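Local coordinates for protein Niban 2 (Homo sapiens, PDB 7CTP) that may suppress apoptosis and promote melanoma cell invasion, its PH domain being carried here on a long helical body, at residues Phe75-Gln78 with Lys83-Asn86; Val98-Glu101 with Ala105-Arg108; Glu316-Lys321 with Glu533-Glu538; Arg323-Pro328 with Pro516-Leu521. All coordinates share one frame; numbering follows the deposited sequence.

Interaction 1: residues Phe75-Gln78 with Lys83-Asn86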
loop_
_atom_site.group_PDB
_atom_site.type_symbol
_atom_site.label_atom_id
_atom_site.label_comp_id
_atom_site.label_asym_id
_atom_site.label_seq_id
_atom_site.Cartn_x
_atom_site.Cartn_y
_atom_site.Cartn_z
ATOM N N PHE A 75 3.183 11.102 26.338
ATOM C CA PHE A 75 4.026 12.280 26.297
ATOM C C PHE A 75 4.478 12.506 24.860
ATOM O O PHE A 75 4.787 11.550 24.146
ATOM C CB PHE A 75 5.229 12.123 27.220
ATOM C CG PHE A 75 4.854 11.907 28.651
ATOM C CD1 PHE A 75 4.140 12.872 29.343
ATOM C CD2 PHE A 75 5.207 10.741 29.302
ATOM C CE1 PHE A 75 3.794 12.682 30.671
ATOM C CE2 PHE A 75 4.860 10.539 30.631
ATOM C CZ PHE A 75 4.151 11.513 31.313
ATOM N N GLN A 76 4.473 13.764 24.426
ATOM C CA GLN A 76 4.946 14.136 23.094
ATOM C C GLN A 76 5.948 15.274 23.189
ATOM O O GLN A 76 5.704 16.273 23.874
ATOM C CB GLN A 76 3.793 14.550 22.176
ATOM C CG GLN A 76 4.256 14.746 20.734
ATOM C CD GLN A 76 3.313 15.597 19.905
ATOM O OE1 GLN A 76 2.370 16.196 20.424
ATOM N NE2 GLN A 76 3.575 15.663 18.601
ATOM N N HIS A 77 7.067 15.127 22.493
ATOM C CA HIS A 77 8.030 16.214 22.396
ATOM C C HIS A 77 7.472 17.311 21.499
ATOM O O HIS A 77 6.993 17.032 20.397
ATOM C CB HIS A 77 9.348 15.692 21.841
ATOM C CG HIS A 77 10.426 16.725 21.761
ATOM N ND1 HIS A 77 10.630 17.508 20.643
ATOM C CD2 HIS A 77 11.366 17.098 22.661
ATOM C CE1 HIS A 77 11.650 18.319 20.859
ATOM N NE2 HIS A 77 12.115 18.090 22.076
ATOM N N GLN A 78 7.535 18.559 21.970
ATOM C CA GLN A 78 7.000 19.706 21.239
ATOM C C GLN A 78 8.126 20.396 20.478
ATOM O O GLN A 78 9.140 20.780 21.072
ATOM C CB GLN A 78 6.306 20.684 22.189
ATOM C CG GLN A 78 5.195 20.046 22.999
ATOM C CD GLN A 78 4.132 19.400 22.130
ATOM O OE1 GLN A 78 3.602 20.023 21.212
ATOM N NE2 GLN A 78 3.817 18.138 22.413
ATOM N N LYS A 83 9.952 21.042 24.784
ATOM C CA LYS A 83 9.476 20.494 26.048
ATOM C C LYS A 83 8.531 19.327 25.794
ATOM O O LYS A 83 7.772 19.321 24.820
ATOM C CB LYS A 83 8.743 21.561 26.873
ATOM C CG LYS A 83 9.647 22.482 27.684
ATOM C CD LYS A 83 8.960 23.818 27.964
ATOM C CE LYS A 83 9.692 24.634 29.028
ATOM N NZ LYS A 83 11.165 24.667 28.820
ATOM N N TRP A 84 8.567 18.344 26.690
ATOM C CA TRP A 84 7.636 17.226 26.624
ATOM C C TRP A 84 6.338 17.576 27.343
ATOM O O TRP A 84 6.355 18.059 28.482
ATOM C CB TRP A 84 8.255 15.976 27.242
ATOM C CG TRP A 84 9.394 15.406 26.465
ATOM C CD1 TRP A 84 10.696 15.825 26.486
ATOM C CD2 TRP A 84 9.343 14.298 25.560
ATOM N NE1 TRP A 84 11.456 15.047 25.644
ATOM C CE2 TRP A 84 10.648 14.102 25.065
ATOM C CE3 TRP A 84 8.318 13.454 25.119
ATOM C CZ2 TRP A 84 10.955 13.097 24.149
ATOM C CZ3 TRP A 84 8.626 12.457 24.213
ATOM C CH2 TRP A 84 9.931 12.286 23.738
ATOM N N ARG A 85 5.212 17.328 26.679
ATOM C CA ARG A 85 3.897 17.623 27.225
ATOM C C ARG A 85 3.035 16.380 27.140
ATOM O O ARG A 85 3.116 15.631 26.162
ATOM C CB ARG A 85 3.203 18.757 26.461
ATOM C CG ARG A 85 3.896 20.100 26.529
ATOM C CD ARG A 85 3.965 20.639 27.950
ATOM N NE ARG A 85 4.629 21.941 27.989
ATOM C CZ ARG A 85 5.285 22.416 29.042
ATOM N NH1 ARG A 85 5.366 21.699 30.151
ATOM N NH2 ARG A 85 5.861 23.610 28.987
ATOM N N ASN A 86 2.212 16.159 28.163
ATOM C CA ASN A 86 1.177 15.143 28.045
ATOM C C ASN A 86 0.258 15.501 26.890
ATOM O O ASN A 86 0.007 16.680 26.617
ATOM C CB ASN A 86 0.363 15.021 29.335
ATOM C CG ASN A 86 -0.861 14.125 29.166
ATOM O OD1 ASN A 86 -0.773 12.903 29.286
ATOM N ND2 ASN A 86 -2.008 14.732 28.864
#

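Interaction 2: residues Val98-Glu101 with Ala105-Arg108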
loop_
_atom_site.group_PDB
_atom_site.type_symbol
_atom_site.label_atom_id
_atom_site.label_comp_id
_atom_site.label_asym_id
_atom_site.label_seq_id
_atom_site.Cartn_x
_atom_site.Cartn_y
_atom_site.Cartn_z
ATOM N N VAL A 98 -4.824 11.486 16.401
ATOM C CA VAL A 98 -5.344 12.788 16.811
ATOM C C VAL A 98 -4.860 13.095 18.219
ATOM O O VAL A 98 -5.098 12.314 19.147
ATOM C CB VAL A 98 -6.876 12.820 16.736
ATOM C CG1 VAL A 98 -7.370 14.211 16.989
ATOM C CG2 VAL A 98 -7.338 12.328 15.378
ATOM N N LEU A 99 -4.197 14.238 18.383
ATOM C CA LEU A 99 -3.593 14.631 19.652
ATOM C C LEU A 99 -4.307 15.859 20.212
ATOM O O LEU A 99 -4.385 16.897 19.542
ATOM C CB LEU A 99 -2.104 14.916 19.468
ATOM C CG LEU A 99 -1.293 13.836 18.739
ATOM C CD1 LEU A 99 0.149 14.279 18.535
ATOM C CD2 LEU A 99 -1.342 12.533 19.509
ATOM N N TYR A 100 -4.818 15.740 21.439
ATOM C CA TYR A 100 -5.416 16.839 22.186
ATOM C C TYR A 100 -4.513 17.215 23.352
ATOM O O TYR A 100 -3.681 16.420 23.788
ATOM C CB TYR A 100 -6.800 16.460 22.721
ATOM C CG TYR A 100 -7.819 16.140 21.656
ATOM C CD1 TYR A 100 -7.903 14.867 21.108
ATOM C CD2 TYR A 100 -8.706 17.110 21.204
ATOM C CE1 TYR A 100 -8.839 14.567 20.137
ATOM C CE2 TYR A 100 -9.646 16.821 20.231
ATOM C CZ TYR A 100 -9.707 15.546 19.704
ATOM O OH TYR A 100 -10.635 15.242 18.733
ATOM N N GLU A 101 -4.700 18.435 23.873
ATOM C CA GLU A 101 -3.887 18.892 25.000
ATOM C C GLU A 101 -4.021 17.941 26.185
ATOM O O GLU A 101 -3.023 17.517 26.780
ATOM C CB GLU A 101 -4.279 20.319 25.392
ATOM C CG GLU A 101 -3.420 20.916 26.510
ATOM C CD GLU A 101 -3.476 22.434 26.552
ATOM O OE1 GLU A 101 -2.488 23.060 26.991
ATOM O OE2 GLU A 101 -4.513 23.002 26.151
ATOM N N ALA A 105 -9.743 18.595 27.834
ATOM C CA ALA A 105 -9.947 19.456 26.673
ATOM C C ALA A 105 -10.732 18.727 25.591
ATOM O O ALA A 105 -11.560 19.326 24.896
ATOM C CB ALA A 105 -8.607 19.953 26.130
ATOM N N TYR A 106 -10.503 17.424 25.451
ATOM C CA TYR A 106 -11.253 16.649 24.471
ATOM C C TYR A 106 -12.733 16.597 24.826
ATOM O O TYR A 106 -13.593 16.666 23.941
ATOM C CB TYR A 106 -10.656 15.248 24.375
ATOM C CG TYR A 106 -11.492 14.210 23.656
ATOM C CD1 TYR A 106 -11.682 14.257 22.282
ATOM C CD2 TYR A 106 -12.047 13.152 24.355
ATOM C CE1 TYR A 106 -12.418 13.288 21.635
ATOM C CE2 TYR A 106 -12.782 12.186 23.722
ATOM C CZ TYR A 106 -12.969 12.255 22.362
ATOM O OH TYR A 106 -13.706 11.279 21.726
ATOM N N GLU A 107 -13.050 16.499 26.123
ATOM C CA GLU A 107 -14.442 16.353 26.543
ATOM C C GLU A 107 -15.222 17.642 26.320
ATOM O O GLU A 107 -16.412 17.605 25.987
ATOM C CB GLU A 107 -14.513 15.937 28.014
ATOM C CG GLU A 107 -13.678 14.718 28.396
ATOM C CD GLU A 107 -14.323 13.388 28.043
ATOM O OE1 GLU A 107 -14.086 12.409 28.789
ATOM O OE2 GLU A 107 -15.049 13.315 27.029
ATOM N N ARG A 108 -14.568 18.789 26.498
ATOM C CA ARG A 108 -15.148 20.099 26.222
ATOM C C ARG A 108 -15.232 20.407 24.730
ATOM O O ARG A 108 -15.612 21.527 24.365
ATOM C CB ARG A 108 -14.331 21.188 26.925
ATOM C CG ARG A 108 -13.945 20.854 28.370
ATOM C CD ARG A 108 -13.453 22.055 29.171
ATOM N NE ARG A 108 -12.004 22.231 29.076
ATOM C CZ ARG A 108 -11.394 22.916 28.114
ATOM N NH1 ARG A 108 -12.110 23.519 27.177
ATOM N NH2 ARG A 108 -10.072 23.027 28.104
#

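Interaction 3: residues Glu316-Lys321 with Glu533-Glu538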
loop_
_atom_site.group_PDB
_atom_site.type_symbol
_atom_site.label_atom_id
_atom_site.label_comp_id
_atom_site.label_asym_id
_atom_site.label_seq_id
_atom_site.Cartn_x
_atom_site.Cartn_y
_atom_site.Cartn_z
ATOM N N GLU A 316 -3.122 -6.626 -31.259
ATOM C CA GLU A 316 -2.429 -7.877 -31.572
ATOM C C GLU A 316 -1.465 -7.708 -32.743
ATOM O O GLU A 316 -0.394 -8.329 -32.763
ATOM C CB GLU A 316 -3.455 -8.979 -31.849
ATOM C CG GLU A 316 -2.887 -10.352 -32.251
ATOM C CD GLU A 316 -1.685 -10.802 -31.423
ATOM O OE1 GLU A 316 -0.689 -11.251 -32.032
ATOM O OE2 GLU A 316 -1.741 -10.728 -30.174
ATOM N N HIS A 317 -1.810 -6.865 -33.719
ATOM C CA HIS A 317 -0.891 -6.614 -34.826
ATOM C C HIS A 317 0.365 -5.904 -34.338
ATOM O O HIS A 317 1.484 -6.268 -34.718
ATOM C CB HIS A 317 -1.581 -5.804 -35.921
ATOM C CG HIS A 317 -0.716 -5.536 -37.116
ATOM N ND1 HIS A 317 -0.246 -4.278 -37.430
ATOM C CD2 HIS A 317 -0.238 -6.365 -38.074
ATOM C CE1 HIS A 317 0.485 -4.344 -38.529
ATOM N NE2 HIS A 317 0.505 -5.599 -38.940
ATOM N N LEU A 318 0.197 -4.877 -33.498
ATOM C CA LEU A 318 1.353 -4.216 -32.897
ATOM C C LEU A 318 2.192 -5.205 -32.100
ATOM O O LEU A 318 3.424 -5.231 -32.217
ATOM C CB LEU A 318 0.883 -3.067 -32.006
ATOM C CG LEU A 318 1.910 -2.324 -31.151
ATOM C CD1 LEU A 318 2.933 -1.601 -32.022
ATOM C CD2 LEU A 318 1.176 -1.350 -30.227
ATOM N N ALA A 319 1.537 -6.029 -31.284
ATOM C CA ALA A 319 2.268 -6.987 -30.461
ATOM C C ALA A 319 3.086 -7.935 -31.325
ATOM O O ALA A 319 4.218 -8.286 -30.975
ATOM C CB ALA A 319 1.302 -7.768 -29.570
ATOM N N SER A 320 2.531 -8.347 -32.469
ATOM C CA SER A 320 3.233 -9.290 -33.334
ATOM C C SER A 320 4.527 -8.691 -33.858
ATOM O O SER A 320 5.544 -9.387 -33.958
ATOM C CB SER A 320 2.335 -9.713 -34.495
ATOM O OG SER A 320 2.208 -8.647 -35.428
ATOM N N LYS A 321 4.515 -7.393 -34.183
ATOM C CA LYS A 321 5.714 -6.731 -34.683
ATOM C C LYS A 321 6.734 -6.525 -33.570
ATOM O O LYS A 321 7.946 -6.604 -33.801
ATOM C CB LYS A 321 5.345 -5.391 -35.310
ATOM C CG LYS A 321 4.393 -5.499 -36.482
ATOM C CD LYS A 321 5.026 -6.231 -37.657
ATOM C CE LYS A 321 4.129 -6.127 -38.891
ATOM N NZ LYS A 321 4.008 -7.431 -39.603
ATOM N N GLU A 533 4.446 1.364 -25.490
ATOM C CA GLU A 533 5.139 0.920 -24.288
ATOM C C GLU A 533 4.357 -0.162 -23.550
ATOM O O GLU A 533 4.930 -1.175 -23.134
ATOM C CB GLU A 533 5.399 2.106 -23.374
ATOM C CG GLU A 533 6.280 1.752 -22.214
ATOM C CD GLU A 533 7.751 1.645 -22.569
ATOM O OE1 GLU A 533 8.185 2.312 -23.532
ATOM O OE2 GLU A 533 8.472 0.902 -21.861
ATOM N N ASN A 534 3.046 0.038 -23.364
ATOM C CA ASN A 534 2.235 -0.942 -22.649
ATOM C C ASN A 534 2.154 -2.262 -23.405
ATOM O O ASN A 534 2.157 -3.339 -22.796
ATOM C CB ASN A 534 0.821 -0.406 -22.423
ATOM C CG ASN A 534 0.771 0.679 -21.380
ATOM O OD1 ASN A 534 1.488 1.673 -21.472
ATOM N ND2 ASN A 534 -0.077 0.491 -20.368
ATOM N N THR A 535 2.032 -2.191 -24.728
ATOM C CA THR A 535 1.992 -3.404 -25.535
ATOM C C THR A 535 3.315 -4.153 -25.439
ATOM O O THR A 535 3.345 -5.377 -25.241
ATOM C CB THR A 535 1.664 -3.047 -26.980
ATOM O OG1 THR A 535 0.410 -2.341 -27.022
ATOM C CG2 THR A 535 1.554 -4.311 -27.831
ATOM N N TYR A 536 4.423 -3.420 -25.542
ATOM C CA TYR A 536 5.747 -4.005 -25.349
ATOM C C TYR A 536 5.870 -4.668 -23.979
ATOM O O TYR A 536 6.359 -5.798 -23.862
ATOM C CB TYR A 536 6.804 -2.917 -25.533
ATOM C CG TYR A 536 8.170 -3.245 -24.952
ATOM C CD1 TYR A 536 8.960 -4.246 -25.507
ATOM C CD2 TYR A 536 8.679 -2.526 -23.877
ATOM C CE1 TYR A 536 10.216 -4.534 -24.993
ATOM C CE2 TYR A 536 9.936 -2.805 -23.356
ATOM C CZ TYR A 536 10.698 -3.810 -23.919
ATOM O OH TYR A 536 11.948 -4.084 -23.400
ATOM N N GLU A 537 5.417 -3.984 -22.925
ATOM C CA GLU A 537 5.515 -4.568 -21.591
ATOM C C GLU A 537 4.650 -5.817 -21.463
ATOM O O GLU A 537 5.014 -6.756 -20.745
ATOM C CB GLU A 537 5.149 -3.532 -20.528
ATOM C CG GLU A 537 6.155 -2.392 -20.454
ATOM C CD GLU A 537 5.947 -1.484 -19.262
ATOM O OE1 GLU A 537 5.063 -1.775 -18.423
ATOM O OE2 GLU A 537 6.691 -0.480 -19.164
ATOM N N GLU A 538 3.505 -5.858 -22.157
ATOM C CA GLU A 538 2.690 -7.072 -22.160
ATOM C C GLU A 538 3.404 -8.209 -22.886
ATOM O O GLU A 538 3.286 -9.375 -22.488
ATOM C CB GLU A 538 1.325 -6.807 -22.810
ATOM C CG GLU A 538 0.396 -5.914 -21.992
ATOM C CD GLU A 538 -0.939 -5.659 -22.686
ATOM O OE1 GLU A 538 -1.535 -4.576 -22.475
ATOM O OE2 GLU A 538 -1.388 -6.541 -23.446
#

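Interaction 4: residues Arg323-Pro328 with Pro516-Leu521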
loop_
_atom_site.group_PDB
_atom_site.type_symbol
_atom_site.label_atom_id
_atom_site.label_comp_id
_atom_site.label_asym_id
_atom_site.label_seq_id
_atom_site.Cartn_x
_atom_site.Cartn_y
_atom_site.Cartn_z
ATOM N N ARG A 323 6.968 -8.507 -30.850
ATOM C CA ARG A 323 7.454 -9.864 -30.599
ATOM C C ARG A 323 8.581 -10.231 -31.554
ATOM O O ARG A 323 9.650 -10.691 -31.131
ATOM C CB ARG A 323 6.309 -10.864 -30.736
ATOM C CG ARG A 323 5.531 -11.136 -29.484
ATOM C CD ARG A 323 4.551 -12.278 -29.693
ATOM N NE ARG A 323 3.217 -11.943 -29.198
ATOM C CZ ARG A 323 2.172 -11.665 -29.974
ATOM N NH1 ARG A 323 2.292 -11.692 -31.295
ATOM N NH2 ARG A 323 1.001 -11.371 -29.426
ATOM N N ALA A 324 8.352 -10.032 -32.854
ATOM C CA ALA A 324 9.377 -10.321 -33.853
ATOM C C ALA A 324 10.697 -9.653 -33.502
ATOM O O ALA A 324 11.772 -10.215 -33.743
ATOM C CB ALA A 324 8.906 -9.870 -35.237
ATOM N N PHE A 325 10.631 -8.468 -32.896
ATOM C CA PHE A 325 11.814 -7.668 -32.610
ATOM C C PHE A 325 12.515 -8.117 -31.329
ATOM O O PHE A 325 13.746 -8.237 -31.298
ATOM C CB PHE A 325 11.401 -6.196 -32.534
ATOM C CG PHE A 325 12.426 -5.283 -31.923
ATOM C CD1 PHE A 325 13.626 -5.031 -32.565
ATOM C CD2 PHE A 325 12.164 -4.636 -30.723
ATOM C CE1 PHE A 325 14.559 -4.175 -32.004
ATOM C CE2 PHE A 325 13.092 -3.779 -30.160
ATOM C CZ PHE A 325 14.292 -3.551 -30.801
ATOM N N ILE A 326 11.760 -8.392 -30.270
ATOM C CA ILE A 326 12.347 -8.533 -28.944
ATOM C C ILE A 326 12.236 -9.939 -28.359
ATOM O O ILE A 326 12.973 -10.249 -27.409
ATOM C CB ILE A 326 11.742 -7.503 -27.966
ATOM C CG1 ILE A 326 12.696 -7.276 -26.792
ATOM C CG2 ILE A 326 10.410 -8.005 -27.438
ATOM C CD1 ILE A 326 14.100 -6.914 -27.239
ATOM N N LEU A 327 11.348 -10.791 -28.876
ATOM C CA LEU A 327 11.116 -12.083 -28.233
ATOM C C LEU A 327 12.371 -12.945 -28.117
ATOM O O LEU A 327 12.564 -13.549 -27.048
ATOM C CB LEU A 327 10.008 -12.848 -28.968
ATOM C CG LEU A 327 9.408 -14.034 -28.219
ATOM C CD1 LEU A 327 8.932 -13.595 -26.850
ATOM C CD2 LEU A 327 8.266 -14.649 -29.007
ATOM N N PRO A 328 13.239 -13.062 -29.136
ATOM C CA PRO A 328 14.454 -13.878 -28.952
ATOM C C PRO A 328 15.286 -13.470 -27.747
ATOM O O PRO A 328 15.589 -14.307 -26.886
ATOM C CB PRO A 328 15.215 -13.662 -30.266
ATOM C CG PRO A 328 14.153 -13.399 -31.269
ATOM C CD PRO A 328 13.123 -12.584 -30.528
ATOM N N PRO A 516 9.768 3.698 -30.370
ATOM C CA PRO A 516 8.946 4.730 -31.022
ATOM C C PRO A 516 8.693 4.473 -32.498
ATOM O O PRO A 516 7.706 4.990 -33.042
ATOM C CB PRO A 516 9.757 6.015 -30.804
ATOM C CG PRO A 516 10.494 5.755 -29.530
ATOM C CD PRO A 516 10.872 4.309 -29.598
ATOM N N ARG A 517 9.533 3.676 -33.161
ATOM C CA ARG A 517 9.305 3.376 -34.572
ATOM C C ARG A 517 8.019 2.591 -34.791
ATOM O O ARG A 517 7.486 2.599 -35.906
ATOM C CB ARG A 517 10.510 2.619 -35.148
ATOM C CG ARG A 517 10.378 1.099 -35.141
ATOM C CD ARG A 517 11.733 0.395 -35.280
ATOM N NE ARG A 517 11.571 -1.047 -35.467
ATOM C CZ ARG A 517 12.498 -1.959 -35.183
ATOM N NH1 ARG A 517 13.676 -1.592 -34.688
ATOM N NH2 ARG A 517 12.246 -3.243 -35.397
ATOM N N PHE A 518 7.495 1.938 -33.750
ATOM C CA PHE A 518 6.251 1.185 -33.857
ATOM C C PHE A 518 5.006 2.051 -33.705
ATOM O O PHE A 518 3.901 1.527 -33.868
ATOM C CB PHE A 518 6.180 0.080 -32.797
ATOM C CG PHE A 518 7.222 -1.005 -32.948
ATOM C CD1 PHE A 518 7.093 -1.987 -33.917
ATOM C CD2 PHE A 518 8.314 -1.056 -32.094
ATOM C CE1 PHE A 518 8.041 -2.994 -34.045
ATOM C CE2 PHE A 518 9.267 -2.058 -32.218
ATOM C CZ PHE A 518 9.130 -3.026 -33.196
ATOM N N GLN A 519 5.152 3.336 -33.357
ATOM C CA GLN A 519 3.977 4.181 -33.159
ATOM C C GLN A 519 3.127 4.244 -34.416
ATOM O O GLN A 519 1.894 4.294 -34.338
ATOM C CB GLN A 519 4.383 5.590 -32.746
ATOM C CG GLN A 519 3.180 6.487 -32.436
ATOM C CD GLN A 519 2.466 6.068 -31.177
ATOM O OE1 GLN A 519 3.101 5.701 -30.188
ATOM N NE2 GLN A 519 1.134 6.121 -31.199
ATOM N N GLU A 520 3.772 4.241 -35.584
ATOM C CA GLU A 520 3.071 4.427 -36.849
ATOM C C GLU A 520 2.083 3.311 -37.153
ATOM O O GLU A 520 1.265 3.468 -38.064
ATOM C CB GLU A 520 4.094 4.552 -37.981
ATOM C CG GLU A 520 4.968 3.322 -38.146
ATOM C CD GLU A 520 5.894 3.417 -39.342
ATOM O OE1 GLU A 520 6.536 2.395 -39.674
ATOM O OE2 GLU A 520 5.985 4.511 -39.939
ATOM N N LEU A 521 2.125 2.207 -36.406
ATOM C CA LEU A 521 1.198 1.094 -36.584
ATOM C C LEU A 521 -0.121 1.282 -35.845
ATOM O O LEU A 521 -1.043 0.483 -36.048
ATOM C CB LEU A 521 1.838 -0.203 -36.100
ATOM C CG LEU A 521 3.203 -0.576 -36.672
ATOM C CD1 LEU A 521 3.735 -1.822 -35.971
ATOM C CD2 LEU A 521 3.125 -0.790 -38.185
#

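Interaction 1: residues Phe75-Gln78 with Lys83-Asn86
One face of the W84 indole is covered by H77: CB of H77 stands 3.7 Å from the centroid of the six-membered ring of W84, almost on its normal, a CH-pi contact. The imidazole completes a T-shaped pair, its edge turned to the five-membered ring with the planes at 74° and CD2 of H77 3.6 Å from NE1 of W84. At the rim of the indole lies the carbonyl of F75, while the F75 ring meets the N86 backbone at its own edge. With CG of W84 beside its backbone N (chi1 -68°), the indole leans across the neighbouring strand; an alanine here would probably leave one side of H77 without its aromatic cover and expose the backbone between F75 and H77. On the other face of the sheet, that of Q76 and R85, NE2 of Q78 reaches O of Q76 at 3.0 Å from above the carbonyl plane, and N of R85 binds the same oxygen from the opposite face of that plane. N of Q76 returns a backbone hydrogen bond to O of R85, completing the hydrogen-bonded pair, and N of Q78 donates to O of K83 at 3.0 Å. This is an antiparallel beta hairpin, formed by the first two strands of the PH-domain sheet.

Interaction 2: residues Val98-Glu101 with Ala105-Arg108
Within the PH domain, strand 97-100 is followed after two residues by the short helix 103-107, and this contact folds the helix back against the end of the strand through two tyrosines, Y100 and Y106. The rings form an edge-to-face pair with centroids 4.9 Å apart and planes inclined at 60°, so the T is a tilted one. Y106 supplies the edge: its CD1 lies over one face of the Y100 ring, displaced toward the rim on the hydroxyl side, and comes within 3.5 Å of CZ of Y100. Farther back, CB of Y106 sits above the same ring, 4.2 Å from the centroid of Y100, and makes a CH-pi contact. One aromatic face thus receives both the root and the leading edge of the partner. The first torsion of Y106 places CG anti to its N (chi1 166°), which carries the ring along the Y100 face toward the phenol end. Substituting Y100 with a serine would probably deprive Y106 of the surface on which its edge and CB rest, opening a gap between strand and helix. Near the turn, the contact tapers to a looser apolar touch, CB of E101 to CB of A105 at 4.4 Å. The connection is further fastened by N102, whose OD1 accepts a hydrogen bond from N of A105. Strand 84-91 borders the pair: Y100 shares backbone hydrogen bonds with F88, whose ring also meets Y106, and L90 touches Y106 too, so that the helix packs against two adjacent strands of the sheet.

Interaction 3: residues Glu316-Lys321 with Glu533-Glu538
T535 carries the larger share of this contact, its methyl packing on A319 and its hydroxyl side touched by L318 of the facing helix. Its methyl CG2 lies 3.8 Å from CA of A319 and 3.9 Å from CB of the same residue, so the short alanine lets the threonine come down close to the helix backbone. The CA atoms of A319 and T535 are accordingly only 6.1 Å apart. L318 flanks the threonine: its CD2 reaches 3.4 Å from OG1 of T535 and 3.7 Å from CB of T535, a contact of methyl with hydroxyl and carbon. In T535, CG2 is anti to the backbone N while OG1 stands beside it (chi1 -57°). This rotation sends the methyl toward A319 and turns the hydroxyl back along its own chain, where OG1 hydrogen-bonds to O of L531 just ahead of the helix. The buried oxygen is therefore satisfied although its neighbours across the contact are apolar. I322, one turn beyond L318 and A319, also touches T535, and I530 and F518 adjoin L318. The contact is close helix-helix packing at a small residue, and it joins the long helix 260-337 to helix 532-555, the last of this chain, in the helical body.

Interaction 4: residues Arg323-Pro328 with Pro516-Leu521
With CG anti to the backbone N (chi1 166°), F325 projects its ring from the long helix toward R517 and F518, two consecutive residues that engage it together. R517 reaches it with a chain extended from CG to NE, after an unusual first torsion of 95°. The guanidinium arrives inclined, its plane 68° from that of the ring: CZ of R517 is 4.6 Å from the F325 centroid, an off-centre cation-pi contact, and NH2 of R517 comes within 3.6 Å of CD1 of F325. The charge has a second partner, since NH1 of R517 also forms a salt bridge with E514, which probably limits the guanidinium's freedom to swing away from F325. F518 approaches with an edge, CZ lying 4.0 Å from CB of F325; the two rings meet obliquely, with centroids 6.0 Å apart. CG of R517 lies 4.2 Å above one face of the F518 ring, toward its rim. T510 and C511 of helix 464-511 further border F325. The contact is aromatic and cation-pi packing of a 3-10 segment, in the connection between helices 464-511 and 532-555, against helix 260-337 just before the kink at P328.

From the N terminus, interaction 1 closes a short hairpin loop and interaction 2, next in series, closes the turn from strand 97-100 into helix 103-107. The two belong to one PH-domain sheet, where strands 84-91 and 97-100 are neighbours, and they touch through Q76 with L99. Far across the chain, with centres 57 to 62 Å from these, interaction 3 ties helix 260-337 to helix 532-555, and interaction 4 ties it to the connection between helices 464-511 and 532-555. Interaction 4, closing a loop of 187 residues, is nested inside the 211-residue loop of interaction 3. Their centres are about 7 Å apart, and an E316–R323 salt bridge and the packing of L318 on F518 join them.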